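Local coordinates for protein cellulosomal scaffoldin (Bacteroides cellulosolvens, PDB 1TYJ) that probably serves as a cellulosomal scaffold, its type-II cohesin domain binding dockerin modules so that partner proteins are gathered into the cellulosome, at residues Thr28-Tyr33 with Thr65-Arg70; Gln34-Tyr39 with Val85-Arg90; Thr59-Gly64 with Ala111-Lys116. One frame throughout, in Å; residues are numbered along the deposited sequence.

How the contacts relate
The three contacts sample both sheets of the cohesin beta sandwich and the space between them. Contact 2 pairs strands 30-38 and 85-92 within one sheet, close to the middle of the chain, by regular backbone bonds and a cluster of aromatic and aliphatic side chains. Contact 1 uses the start of the same strand 30-38, but there loop 65-70 meets it mainly through apolar side chains, most of them buried. R90 joins the two, its NE bonding to L67 O. Contact 3 belongs to the opposite sheet and is partly exposed: its bonding is sparser and is helped by a water. Inward-facing P61 of contact 3 nevertheless packs on F88 of contact 2, the two centres being about 10 Å apart.

Contact 1 (Thr28-Tyr33 with Thr65-Arg70); sequences TNFSGY and TLLQGR. With EDO (1,2-ethanediol), chain C; EDO (1,2-ethanediol), chain B.
At one end of the cohesin beta sandwich, L67 of a loop pushes its isobutyl group between F30 and Y33 at the start of strand 30-38. L67 CG lies 3.7 Å from F30 CE1, the two side chains crossing at about a right angle. One methyl, L67 CD1, reaches the edge of the Y33 ring within its plane, 3.6 Å from Y33 CD2, while also staying close to F30 CE1. The other, L67 CD2, rests 3.6 Å from S31 O and so touches the strand backbone itself. With CG anti to the backbone N (chi1 177°), the F30 ring is carried toward the loop, where L66 CD1 meets F30 CD1 at 4.1 Å. In the fold, this cluster lies between the two sheets: F30, Y33 and L66 all also touch V110 of strand 108-117, in the facing sheet. The loop is held in position by polar bonds outside the cluster, from L67 N to E105 OE1 and from R90 NE to L67 O. G32 N sits above one face of the F30 ring, toward its rim, and at the backbone angles of G32 a side chain would collide with the carbonyl oxygen of S31, which favours glycine. At the strand's approach, T28 N donates a nearly straight bond of 3.1 Å to O2 of the chain B 1,2-ethanediol, a molecule probably left from crystallisation.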
ATOM      1  N   THR A  28       4.558   9.691 -13.441  1.00 18.54           N
ATOM      2  CA  THR A  28       5.281  10.935 -13.612  1.00 18.54           C
ATOM      3  C   THR A  28       5.093  11.948 -12.469  1.00 18.08           C
ATOM      4  O   THR A  28       3.956  12.235 -12.064  1.00 18.29           O
ATOM      5  CB  THR A  28       4.948  11.561 -14.965  1.00 18.61           C
ATOM      6  OG1 THR A  28       5.325  10.620 -15.985  1.00 20.64           O
ATOM      7  CG2 THR A  28       5.719  12.888 -15.167  1.00 20.10           C
ATOM      8  N   ASN A  29       6.199  12.487 -11.935  1.00 16.94           N
ATOM      9  CA  ASN A  29       6.156  13.571 -10.936  1.00 18.04           C
ATOM     10  C   ASN A  29       5.280  13.202  -9.731  1.00 18.57           C
ATOM     11  O   ASN A  29       4.586  14.049  -9.157  1.00 19.15           O
ATOM     12  CB  ASN A  29       5.681  14.901 -11.549  1.00 17.96           C
ATOM     13  CG  ASN A  29       6.564  15.377 -12.680  1.00 18.49           C
ATOM     14  OD1 ASN A  29       6.104  16.116 -13.578  1.00 24.24           O
ATOM     15  ND2 ASN A  29       7.846  14.998 -12.633  1.00 17.22           N
ATOM     16  N   PHE A  30       5.350  11.918  -9.360  1.00 16.97           N
ATOM     17  CA  PHE A  30       4.568  11.360  -8.253  1.00 16.74           C
ATOM     18  C   PHE A  30       4.706  12.143  -6.943  1.00 16.71           C
ATOM     19  O   PHE A  30       5.826  12.319  -6.398  1.00 17.36           O
ATOM     20  CB  PHE A  30       5.052   9.914  -8.037  1.00 15.76           C
ATOM     21  CG  PHE A  30       4.405   9.216  -6.883  1.00 16.45           C
ATOM     22  CD1 PHE A  30       5.172   8.797  -5.797  1.00 16.43           C
ATOM     23  CD2 PHE A  30       3.019   8.948  -6.894  1.00 16.01           C
ATOM     24  CE1 PHE A  30       4.585   8.082  -4.713  1.00 14.99           C
ATOM     25  CE2 PHE A  30       2.419   8.262  -5.816  1.00 15.43           C
ATOM     26  CZ  PHE A  30       3.228   7.830  -4.704  1.00 16.52           C
ATOM     27  N   SER A  31       3.557  12.512  -6.363  1.00 15.57           N
ATOM     28  CA  SER A  31       3.572  13.312  -5.123  1.00 15.04           C
ATOM     29  C   SER A  31       2.770  12.696  -3.965  1.00 15.62           C
ATOM     30  O   SER A  31       2.783  13.239  -2.848  1.00 16.49           O
ATOM     31  CB  SER A  31       3.023  14.739  -5.365  1.00 15.93           C
ATOM     32  OG  SER A  31       1.600  14.609  -5.519  1.00 18.85           O
ATOM     33  N   GLY A  32       2.053  11.604  -4.212  1.00 15.53           N
ATOM     34  CA  GLY A  32       1.271  11.030  -3.136  1.00 15.98           C
ATOM     35  C   GLY A  32       0.284   9.987  -3.584  1.00 15.42           C
ATOM     36  O   GLY A  32      -0.021   9.874  -4.777  1.00 16.55           O
ATOM     37  N   TYR A  33      -0.220   9.218  -2.632  1.00 15.68           N
ATOM     38  CA  TYR A  33      -1.182   8.136  -2.965  1.00 15.72           C
ATOM     39  C   TYR A  33      -2.173   7.985  -1.846  1.00 15.78           C
ATOM     40  O   TYR A  33      -1.946   8.446  -0.710  1.00 15.45           O
ATOM     41  CB  TYR A  33      -0.467   6.767  -3.160  1.00 15.57           C
ATOM     42  CG  TYR A  33       0.044   6.216  -1.839  1.00 15.45           C
ATOM     43  CD1 TYR A  33      -0.762   5.380  -1.064  1.00 16.31           C
ATOM     44  CD2 TYR A  33       1.281   6.617  -1.310  1.00 16.45           C
ATOM     45  CE1 TYR A  33      -0.360   4.931   0.204  1.00 17.32           C
ATOM     46  CE2 TYR A  33       1.709   6.157  -0.031  1.00 15.59           C
ATOM     47  CZ  TYR A  33       0.868   5.327   0.717  1.00 15.50           C
ATOM     48  OH  TYR A  33       1.257   4.857   1.949  1.00 17.09           O
ATOM     49  N   THR A  65      10.813   3.896   0.023  1.00 20.61           N
ATOM     50  CA  THR A  65      11.878   4.878  -0.197  1.00 20.66           C
ATOM     51  C   THR A  65      11.357   6.195  -0.788  1.00 19.88           C
ATOM     52  O   THR A  65      12.024   7.235  -0.684  1.00 20.92           O
ATOM     53  CB  THR A  65      12.966   4.316  -1.115  1.00 22.83           C
ATOM     54  OG1 THR A  65      12.361   3.971  -2.342  1.00 24.03           O
ATOM     55  CG2 THR A  65      13.536   3.023  -0.540  1.00 24.51           C
ATOM     56  N   LEU A  66      10.187   6.156  -1.444  1.00 17.82           N
ATOM     57  CA  LEU A  66       9.602   7.381  -1.986  1.00 17.44           C
ATOM     58  C   LEU A  66       8.812   8.161  -0.927  1.00 17.69           C
ATOM     59  O   LEU A  66       8.480   7.636   0.147  1.00 17.55           O
ATOM     60  CB  LEU A  66       8.650   7.041  -3.160  1.00 16.99           C
ATOM     61  CG  LEU A  66       9.318   6.325  -4.345  1.00 18.26           C
ATOM     62  CD1 LEU A  66       8.348   6.269  -5.562  1.00 18.06           C
ATOM     63  CD2 LEU A  66      10.650   6.964  -4.717  1.00 20.94           C
ATOM     64  N   LEU A  67       8.500   9.421  -1.248  1.00 16.90           N
ATOM     65  CA  LEU A  67       7.731  10.279  -0.327  1.00 16.58           C
ATOM     66  C   LEU A  67       8.494  10.520   0.978  1.00 17.11           C
ATOM     67  O   LEU A  67       7.917  10.719   2.047  1.00 17.32           O
ATOM     68  CB  LEU A  67       6.321   9.701  -0.100  1.00 15.77           C
ATOM     69  CG  LEU A  67       5.523   9.485  -1.396  1.00 16.91           C
ATOM     70  CD1 LEU A  67       4.148   8.855  -1.069  1.00 17.49           C
ATOM     71  CD2 LEU A  67       5.384  10.791  -2.199  1.00 18.29           C
ATOM     72  N   GLN A  68       9.829  10.532   0.870  1.00 17.63           N
ATOM     73  CA  GLN A  68      10.693  10.704   2.050  1.00 18.30           C
ATOM     74  C   GLN A  68      11.459  12.018   2.012  1.00 19.45           C
ATOM     75  O   GLN A  68      12.187  12.310   2.946  1.00 19.43           O
ATOM     76  CB  GLN A  68      11.654   9.504   2.226  1.00 20.23           C
ATOM     77  CG  GLN A  68      10.870   8.206   2.501  0.50 17.12           C
ATOM     78  CD  GLN A  68      10.012   8.254   3.782  1.00 21.58           C
ATOM     79  OE1 GLN A  68       8.834   7.841   3.792  1.00 24.46           O
ATOM     80  NE2 GLN A  68      10.615   8.710   4.887  1.00 20.54           N
ATOM     81  N   GLY A  69      11.235  12.812   0.967  1.00 19.42           N
ATOM     82  CA  GLY A  69      11.801  14.156   0.876  1.00 19.72           C
ATOM     83  C   GLY A  69      11.202  15.127   1.893  1.00 20.34           C
ATOM     84  O   GLY A  69      10.094  14.903   2.427  1.00 19.18           O
ATOM     85  N   ARG A  70      11.916  16.235   2.130  1.00 21.41           N
ATOM     86  CA  ARG A  70      11.529  17.198   3.147  1.00 23.01           C
ATOM     87  C   ARG A  70      10.553  18.197   2.544  1.00 22.21           C
ATOM     88  O   ARG A  70      10.876  19.406   2.431  1.00 22.24           O
ATOM     89  CB  ARG A  70      12.774  17.980   3.655  1.00 25.38           C
ATOM     90  CG  ARG A  70      13.787  17.183   4.455  1.00 30.81           C
ATOM     91  CD  ARG A  70      13.530  17.291   5.943  1.00 39.69           C
ATOM     92  NE  ARG A  70      12.537  16.305   6.370  1.00 45.15           N
ATOM     93  CZ  ARG A  70      12.473  15.769   7.586  1.00 47.15           C
ATOM     94  NH1 ARG A  70      13.365  16.108   8.523  1.00 49.62           N
ATOM     95  NH2 ARG A  70      11.521  14.879   7.860  1.00 48.39           N
TER
HETATM   96  C1  EDO C 173       8.812   9.202 -15.334  1.00 35.89           C
HETATM   97  O1  EDO C 173       8.319  10.467 -15.797  1.00 34.06           O
HETATM   98  C2  EDO C 173       8.222   8.062 -16.159  1.00 37.62           C
HETATM   99  O2  EDO C 173       6.786   8.149 -16.151  1.00 38.05           O
HETATM  100  C1  EDO B 172       0.913   7.563 -14.987  1.00 29.06           C
HETATM  101  O1  EDO B 172       1.877   6.529 -15.199  1.00 29.95           O
HETATM  102  C2  EDO B 172       1.238   8.667 -15.974  1.00 28.77           C
HETATM  103  O2  EDO B 172       2.574   9.107 -15.693  1.00 26.89           O

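Contact 2 (Gln34-Tyr39 with Val85-Arg90); sequences QFNIKY and VLNFGR
F88, V85 and L86 carry most of the surface that segment 85-90 buries against 34-39; strands 34-38 and 85-90 form an antiparallel pair running 166° apart. F88 forms a hydrogen-bonded pair with F35: F35 N donates to F88 O at 2.8 Å, and F88 N returns a bond to F35 O. The F88 side chain takes the position between its backbone N and carbonyl carbon (chi1 58°), which turns the ring's face to its partner. The edge of the F35 ring points at that face in an offset edge-to-face stack, the planes 88° apart, and I37 CD1 comes 3.8 Å from F88 CE2. L86 pairs with I37 by two backbone bonds, L86 N reaching I37 O at 2.8 Å, and its CG packs 3.9 Å from Y39 CE2. V85 lies on the other side of the sheet, next to the side chain of N36 and the aliphatic chain of K38. Farther along that side, Q34 NE2 gives N87 OD1 a weak bond of 3.3 Å, and one water accepts from N87 ND2 and, weakly, from Q34 NE2. A leucine in place of this glutamine would probably leave N87 OD1 without this donor and the water with one fewer amide to hold it. Around the pair, strand 73-77 flanks 85-92, strands 126-131 and 144-148 bond to 30-38, and F35, L86 and F88 face strand 108-117 across the sandwich core.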
ATOM      1  N   GLN A  34      -3.255   7.288  -2.159  1.00 15.69           N
ATOM      2  CA  GLN A  34      -4.145   6.724  -1.137  1.00 16.07           C
ATOM      3  C   GLN A  34      -4.565   5.350  -1.642  1.00 16.69           C
ATOM      4  O   GLN A  34      -4.913   5.205  -2.835  1.00 16.68           O
ATOM      5  CB  GLN A  34      -5.381   7.610  -0.923  1.00 16.54           C
ATOM      6  CG  GLN A  34      -6.142   7.171   0.334  1.00 21.61           C
ATOM      7  CD  GLN A  34      -7.310   8.056   0.661  1.00 27.59           C
ATOM      8  OE1 GLN A  34      -7.198   9.264   0.644  1.00 30.73           O
ATOM      9  NE2 GLN A  34      -8.433   7.444   0.996  1.00 32.46           N
ATOM     10  N   PHE A  35      -4.561   4.368  -0.745  1.00 15.65           N
ATOM     11  CA  PHE A  35      -4.945   2.983  -1.081  1.00 16.40           C
ATOM     12  C   PHE A  35      -6.070   2.479  -0.199  1.00 16.63           C
ATOM     13  O   PHE A  35      -6.105   2.826   0.991  1.00 17.52           O
ATOM     14  CB  PHE A  35      -3.772   2.017  -0.880  1.00 16.47           C
ATOM     15  CG  PHE A  35      -2.589   2.262  -1.782  1.00 14.17           C
ATOM     16  CD1 PHE A  35      -1.293   2.032  -1.299  1.00 17.81           C
ATOM     17  CD2 PHE A  35      -2.750   2.733  -3.110  1.00 16.30           C
ATOM     18  CE1 PHE A  35      -0.203   2.207  -2.118  1.00 15.86           C
ATOM     19  CE2 PHE A  35      -1.645   2.935  -3.926  1.00 16.90           C
ATOM     20  CZ  PHE A  35      -0.374   2.669  -3.435  1.00 16.77           C
ATOM     21  N   ASN A  36      -6.965   1.673  -0.788  1.00 15.85           N
ATOM     22  CA  ASN A  36      -7.928   0.886  -0.037  1.00 15.79           C
ATOM     23  C   ASN A  36      -7.615  -0.571  -0.383  1.00 16.68           C
ATOM     24  O   ASN A  36      -7.684  -0.963  -1.563  1.00 17.31           O
ATOM     25  CB  ASN A  36      -9.358   1.235  -0.466  1.00 17.20           C
ATOM     26  CG  ASN A  36     -10.378   0.666   0.495  1.00 20.06           C
ATOM     27  OD1 ASN A  36     -11.038  -0.360   0.212  1.00 26.75           O
ATOM     28  ND2 ASN A  36     -10.454   1.265   1.668  1.00 17.58           N
ATOM     29  N   ILE A  37      -7.239  -1.356   0.630  1.00 16.35           N
ATOM     30  CA  ILE A  37      -6.743  -2.748   0.438  1.00 16.52           C
ATOM     31  C   ILE A  37      -7.536  -3.723   1.273  1.00 16.78           C
ATOM     32  O   ILE A  37      -7.782  -3.495   2.458  1.00 17.82           O
ATOM     33  CB  ILE A  37      -5.235  -2.849   0.786  0.67 14.57           C
ATOM     34  CG1 ILE A  37      -4.426  -1.937  -0.132  1.00 16.43           C
ATOM     35  CG2 ILE A  37      -4.750  -4.324   0.779  1.00 16.79           C
ATOM     36  CD1 ILE A  37      -2.903  -1.887   0.200  1.00 17.27           C
ATOM     37  N   LYS A  38      -7.971  -4.816   0.652  1.00 17.13           N
ATOM     38  CA  LYS A  38      -8.764  -5.808   1.381  1.00 17.53           C
ATOM     39  C   LYS A  38      -7.896  -7.030   1.617  1.00 17.45           C
ATOM     40  O   LYS A  38      -7.078  -7.398   0.774  1.00 18.73           O
ATOM     41  CB  LYS A  38     -10.017  -6.137   0.546  1.00 18.65           C
ATOM     42  CG  LYS A  38     -10.880  -7.246   1.065  0.50 19.10           C
ATOM     43  CD  LYS A  38     -12.079  -6.669   1.769  0.50 22.23           C
ATOM     44  CE  LYS A  38     -12.730  -7.685   2.677  0.50 22.41           C
ATOM     45  NZ  LYS A  38     -11.805  -8.282   3.674  0.50 16.99           N
ATOM     46  N   TYR A  39      -8.036  -7.651   2.779  1.00 17.28           N
ATOM     47  CA  TYR A  39      -7.339  -8.898   3.042  1.00 16.98           C
ATOM     48  C   TYR A  39      -8.295  -9.827   3.769  1.00 16.95           C
ATOM     49  O   TYR A  39      -9.362  -9.402   4.237  1.00 18.37           O
ATOM     50  CB  TYR A  39      -6.042  -8.649   3.873  1.00 16.09           C
ATOM     51  CG  TYR A  39      -6.346  -8.099   5.273  1.00 17.09           C
ATOM     52  CD1 TYR A  39      -6.421  -8.965   6.365  1.00 18.38           C
ATOM     53  CD2 TYR A  39      -6.562  -6.708   5.491  1.00 16.54           C
ATOM     54  CE1 TYR A  39      -6.745  -8.503   7.647  1.00 15.74           C
ATOM     55  CE2 TYR A  39      -6.909  -6.242   6.725  1.00 17.64           C
ATOM     56  CZ  TYR A  39      -6.970  -7.134   7.813  1.00 17.50           C
ATOM     57  OH  TYR A  39      -7.292  -6.673   9.054  1.00 17.86           O
ATOM     58  N   VAL A  85     -10.264  -4.365   6.049  1.00 17.43           N
ATOM     59  CA  VAL A  85      -9.974  -3.240   5.155  1.00 16.92           C
ATOM     60  C   VAL A  85      -8.860  -2.348   5.718  1.00 16.88           C
ATOM     61  O   VAL A  85      -8.945  -1.919   6.856  1.00 17.67           O
ATOM     62  CB  VAL A  85     -11.226  -2.400   4.905  1.00 18.15           C
ATOM     63  CG1 VAL A  85     -10.892  -1.168   4.037  1.00 18.45           C
ATOM     64  CG2 VAL A  85     -12.294  -3.273   4.229  1.00 18.79           C
ATOM     65  N   LEU A  86      -7.815  -2.146   4.912  1.00 15.57           N
ATOM     66  CA  LEU A  86      -6.795  -1.150   5.226  1.00 16.14           C
ATOM     67  C   LEU A  86      -7.044   0.065   4.352  1.00 16.52           C
ATOM     68  O   LEU A  86      -7.257  -0.071   3.163  1.00 17.55           O
ATOM     69  CB  LEU A  86      -5.406  -1.695   4.921  1.00 16.69           C
ATOM     70  CG  LEU A  86      -5.007  -2.938   5.727  1.00 17.97           C
ATOM     71  CD1 LEU A  86      -3.746  -3.551   5.137  1.00 19.88           C
ATOM     72  CD2 LEU A  86      -4.832  -2.592   7.206  1.00 20.23           C
ATOM     73  N   ASN A  87      -6.941   1.270   4.908  1.00 15.75           N
ATOM     74  CA  ASN A  87      -7.108   2.480   4.085  1.00 16.69           C
ATOM     75  C   ASN A  87      -6.065   3.463   4.610  1.00 15.70           C
ATOM     76  O   ASN A  87      -6.094   3.819   5.810  1.00 16.39           O
ATOM     77  CB  ASN A  87      -8.492   3.087   4.261  1.00 18.35           C
ATOM     78  CG  ASN A  87      -8.746   4.295   3.333  1.00 20.77           C
ATOM     79  OD1 ASN A  87      -8.248   4.371   2.226  1.00 29.09           O
ATOM     80  ND2 ASN A  87      -9.538   5.216   3.787  1.00 27.46           N
ATOM     81  N   PHE A  88      -5.131   3.852   3.745  1.00 14.11           N
ATOM     82  CA  PHE A  88      -4.069   4.736   4.205  1.00 14.23           C
ATOM     83  C   PHE A  88      -3.469   5.468   3.031  1.00 14.48           C
ATOM     84  O   PHE A  88      -3.692   5.118   1.859  1.00 15.87           O
ATOM     85  CB  PHE A  88      -2.966   3.912   4.934  1.00 13.98           C
ATOM     86  CG  PHE A  88      -2.349   2.809   4.066  1.00 13.57           C
ATOM     87  CD1 PHE A  88      -1.132   3.043   3.377  1.00 14.78           C
ATOM     88  CD2 PHE A  88      -2.979   1.557   3.942  1.00 13.69           C
ATOM     89  CE1 PHE A  88      -0.549   2.049   2.584  1.00 14.47           C
ATOM     90  CE2 PHE A  88      -2.424   0.562   3.128  1.00 15.16           C
ATOM     91  CZ  PHE A  88      -1.208   0.791   2.456  1.00 13.20           C
ATOM     92  N   GLY A  89      -2.671   6.478   3.326  1.00 14.19           N
ATOM     93  CA  GLY A  89      -2.082   7.237   2.232  1.00 13.70           C
ATOM     94  C   GLY A  89      -0.973   8.109   2.779  1.00 14.14           C
ATOM     95  O   GLY A  89      -0.846   8.302   4.006  1.00 14.25           O
ATOM     96  N   ARG A  90      -0.201   8.679   1.854  1.00 14.26           N
ATOM     97  CA  ARG A  90       0.855   9.611   2.208  1.00 15.11           C
ATOM     98  C   ARG A  90       1.063  10.555   1.041  1.00 15.14           C
ATOM     99  O   ARG A  90       0.993  10.144  -0.125  1.00 15.07           O
ATOM    100  CB  ARG A  90       2.157   8.863   2.533  1.00 15.59           C
ATOM    101  CG  ARG A  90       3.339   9.807   2.898  1.00 14.78           C
ATOM    102  CD  ARG A  90       4.492   8.958   3.456  1.00 15.19           C
ATOM    103  NE  ARG A  90       5.724   9.732   3.618  1.00 15.52           N
ATOM    104  CZ  ARG A  90       6.097  10.299   4.773  1.00 16.43           C
ATOM    105  NH1 ARG A  90       5.322  10.199   5.866  1.00 18.33           N
ATOM    106  NH2 ARG A  90       7.262  10.958   4.844  1.00 18.09           N
TER
HETATM  107  O   HOH W   1     -10.744   7.142   2.242  1.00 47.22           O

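Contact 3 (Thr59-Gly64 with Ala111-Lys116); sequences TMPDYG and AKVTFK. With MOH (methanol), chain G.
D62 O is gripped by two groups of strand 111-116: K112 N donates to it at 2.9 Å, approaching from above the carbonyl plane, and A111 CA makes a CA-H...O contact with it at 3.3 Å. The return bond, from D62 N to K112 O, is weak, so the antiparallel pairing of the short strand 62-63 with 108-117 rests mainly on the K112 N bond. A water extends it, donating to D62 OD2 and accepting from T114 N, each at 3.0 Å. The D62 carboxylate is brought there with CG anti to the carbonyl carbon (chi1 -58°). T114 OG1, meanwhile, bonds to T19 OG1 of the neighbouring strand. The extended chain of K112 runs past the Y63 carbonyl, with K112 CE 3.8 Å from Y63 O. On the inner side, the P61 ring and the V113 side chain run alongside each other, with P61 CB 3.9 Å from V113 CG2; both also touch F88 of the facing sheet. Y63 turns away from strand 111-116, its OH bonded to D75 and its ring in a cation-pi contact with R90. Polar and water-mediated bonds on the outer side, with proline and valine facing inward, imply a segment attached to the sheet at few points and seated in the sandwich core by P61.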
ATOM      1  N   THR A  59      -3.129   2.423  12.704  1.00 15.83           N
ATOM      2  CA  THR A  59      -1.700   2.147  12.478  1.00 14.39           C
ATOM      3  C   THR A  59      -1.259   2.467  11.053  1.00 14.92           C
ATOM      4  O   THR A  59      -1.815   1.929  10.096  1.00 15.83           O
ATOM      5  CB  THR A  59      -1.388   0.670  12.786  1.00 14.28           C
ATOM      6  OG1 THR A  59      -1.773   0.382  14.139  1.00 15.73           O
ATOM      7  CG2 THR A  59       0.119   0.438  12.635  1.00 14.58           C
ATOM      8  N   MET A  60      -0.230   3.298  10.904  1.00 15.21           N
ATOM      9  CA  MET A  60       0.317   3.561   9.581  1.00 14.73           C
ATOM     10  C   MET A  60       1.237   2.404   9.158  1.00 14.53           C
ATOM     11  O   MET A  60       2.116   1.986   9.941  1.00 15.64           O
ATOM     12  CB  MET A  60       1.155   4.841   9.593  1.00 15.39           C
ATOM     13  CG  MET A  60       1.583   5.296   8.213  1.00 16.13           C
ATOM     14  SD  MET A  60       0.175   5.836   7.196  1.00 16.82           S
ATOM     15  CE  MET A  60       0.993   5.957   5.576  1.00 16.89           C
ATOM     16  N   PRO A  61       1.066   1.881   7.911  1.00 16.20           N
ATOM     17  CA  PRO A  61       2.052   0.927   7.393  1.00 15.92           C
ATOM     18  C   PRO A  61       3.479   1.450   7.311  1.00 16.40           C
ATOM     19  O   PRO A  61       3.735   2.650   7.455  1.00 16.34           O
ATOM     20  CB  PRO A  61       1.547   0.621   5.969  1.00 15.82           C
ATOM     21  CG  PRO A  61      -0.016   0.871   6.079  1.00 15.11           C
ATOM     22  CD  PRO A  61      -0.053   2.115   6.967  1.00 15.36           C
ATOM     23  N   ASP A  62       4.420   0.545   7.087  1.00 17.77           N
ATOM     24  CA  ASP A  62       5.810   0.928   6.977  1.00 18.07           C
ATOM     25  C   ASP A  62       6.038   1.770   5.729  1.00 18.27           C
ATOM     26  O   ASP A  62       5.337   1.643   4.744  1.00 17.95           O
ATOM     27  CB  ASP A  62       6.716  -0.312   6.937  1.00 19.13           C
ATOM     28  CG  ASP A  62       6.549  -1.193   8.170  1.00 25.97           C
ATOM     29  OD1 ASP A  62       7.053  -0.828   9.250  1.00 33.75           O
ATOM     30  OD2 ASP A  62       5.840  -2.230   8.076  1.00 32.31           O
ATOM     31  N   TYR A  63       7.039   2.648   5.792  1.00 17.65           N
ATOM     32  CA  TYR A  63       7.393   3.445   4.650  1.00 18.64           C
ATOM     33  C   TYR A  63       8.251   2.662   3.629  1.00 20.07           C
ATOM     34  O   TYR A  63       8.844   1.606   3.937  1.00 21.15           O
ATOM     35  CB  TYR A  63       8.160   4.683   5.103  1.00 18.55           C
ATOM     36  CG  TYR A  63       7.408   5.632   6.005  1.00 19.90           C
ATOM     37  CD1 TYR A  63       8.057   6.218   7.095  1.00 23.76           C
ATOM     38  CD2 TYR A  63       6.058   5.986   5.753  1.00 19.09           C
ATOM     39  CE1 TYR A  63       7.406   7.134   7.929  1.00 23.16           C
ATOM     40  CE2 TYR A  63       5.368   6.864   6.622  1.00 18.26           C
ATOM     41  CZ  TYR A  63       6.059   7.448   7.692  1.00 21.28           C
ATOM     42  OH  TYR A  63       5.449   8.353   8.538  1.00 23.16           O
ATOM     43  N   GLY A  64       8.243   3.181   2.398  1.00 20.37           N
ATOM     44  CA  GLY A  64       9.147   2.762   1.340  1.00 20.15           C
ATOM     45  C   GLY A  64      10.238   3.811   1.198  1.00 20.99           C
ATOM     46  O   GLY A  64      10.555   4.543   2.149  1.00 22.65           O
ATOM     47  N   ALA A 111       5.204   1.950   0.253  1.00 15.78           N
ATOM     48  CA  ALA A 111       4.688   1.468   1.549  1.00 14.90           C
ATOM     49  C   ALA A 111       4.959  -0.000   1.612  1.00 15.37           C
ATOM     50  O   ALA A 111       5.123  -0.660   0.556  1.00 16.61           O
ATOM     51  CB  ALA A 111       3.169   1.695   1.654  1.00 16.24           C
ATOM     52  N   LYS A 112       4.954  -0.529   2.834  1.00 15.82           N
ATOM     53  CA  LYS A 112       4.987  -1.976   3.024  1.00 15.34           C
ATOM     54  C   LYS A 112       4.005  -2.349   4.102  1.00 16.58           C
ATOM     55  O   LYS A 112       3.918  -1.681   5.119  1.00 16.74           O
ATOM     56  CB  LYS A 112       6.358  -2.484   3.439  1.00 17.04           C
ATOM     57  CG  LYS A 112       7.517  -1.915   2.605  1.00 18.49           C
ATOM     58  CD  LYS A 112       8.832  -2.399   3.130  1.00 23.50           C
ATOM     59  CE  LYS A 112       9.943  -1.725   2.365  1.00 28.20           C
ATOM     60  NZ  LYS A 112      11.284  -2.078   2.936  1.00 30.93           N
ATOM     61  N   VAL A 113       3.314  -3.462   3.901  1.00 16.25           N
ATOM     62  CA  VAL A 113       2.383  -3.951   4.906  1.00 16.82           C
ATOM     63  C   VAL A 113       2.771  -5.375   5.224  1.00 16.29           C
ATOM     64  O   VAL A 113       2.817  -6.232   4.340  1.00 16.90           O
ATOM     65  CB  VAL A 113       0.946  -3.943   4.391  1.00 16.80           C
ATOM     66  CG1 VAL A 113      -0.029  -4.529   5.417  1.00 17.74           C
ATOM     67  CG2 VAL A 113       0.507  -2.547   4.009  1.00 18.19           C
ATOM     68  N   THR A 114       3.089  -5.624   6.486  1.00 16.58           N
ATOM     69  CA  THR A 114       3.391  -6.977   6.950  1.00 16.13           C
ATOM     70  C   THR A 114       2.142  -7.546   7.600  1.00 16.16           C
ATOM     71  O   THR A 114       1.413  -6.830   8.317  1.00 16.41           O
ATOM     72  CB  THR A 114       4.559  -6.934   7.983  1.00 16.74           C
ATOM     73  OG1 THR A 114       5.723  -6.366   7.357  1.00 17.27           O
ATOM     74  CG2 THR A 114       4.931  -8.321   8.526  1.00 17.55           C
ATOM     75  N   PHE A 115       1.916  -8.847   7.357  1.00 15.70           N
ATOM     76  CA  PHE A 115       0.835  -9.609   7.960  1.00 16.82           C
ATOM     77  C   PHE A 115       1.416 -10.794   8.728  1.00 17.12           C
ATOM     78  O   PHE A 115       2.397 -11.404   8.271  1.00 18.05           O
ATOM     79  CB  PHE A 115      -0.067 -10.194   6.873  1.00 16.58           C
ATOM     80  CG  PHE A 115      -0.720  -9.178   5.987  1.00 16.88           C
ATOM     81  CD1 PHE A 115      -0.101  -8.736   4.816  1.00 16.85           C
ATOM     82  CD2 PHE A 115      -2.006  -8.710   6.279  1.00 16.25           C
ATOM     83  CE1 PHE A 115      -0.750  -7.800   3.963  1.00 16.59           C
ATOM     84  CE2 PHE A 115      -2.633  -7.786   5.448  1.00 16.23           C
ATOM     85  CZ  PHE A 115      -2.011  -7.348   4.288  1.00 16.64           C
ATOM     86  N   LYS A 116       0.849 -11.093   9.895  1.00 16.38           N
ATOM     87  CA  LYS A 116       1.153 -12.340  10.585  1.00 16.46           C
ATOM     88  C   LYS A 116       0.128 -13.360  10.117  1.00 16.97           C
ATOM     89  O   LYS A 116      -1.070 -13.072  10.029  1.00 16.53           O
ATOM     90  CB  LYS A 116       1.146 -12.173  12.122  1.00 17.03           C
ATOM     91  CG  LYS A 116       1.306 -13.496  12.894  0.50 13.51           C
ATOM     92  CD  LYS A 116       1.085 -13.343  14.401  0.50 15.64           C
ATOM     93  CE  LYS A 116       2.257 -12.659  15.071  0.50 17.05           C
ATOM     94  NZ  LYS A 116       2.135 -12.739  16.581  0.50 17.04           N
TER
HETATM   95  C   MOH G 408       1.172   4.561  14.483  0.90 18.22           C
HETATM   96  O   MOH G 408       0.681   4.923  13.145  0.90 18.82           O
HETATM   97  O   HOH W   2       3.223  -3.524   8.556  1.00 19.88           O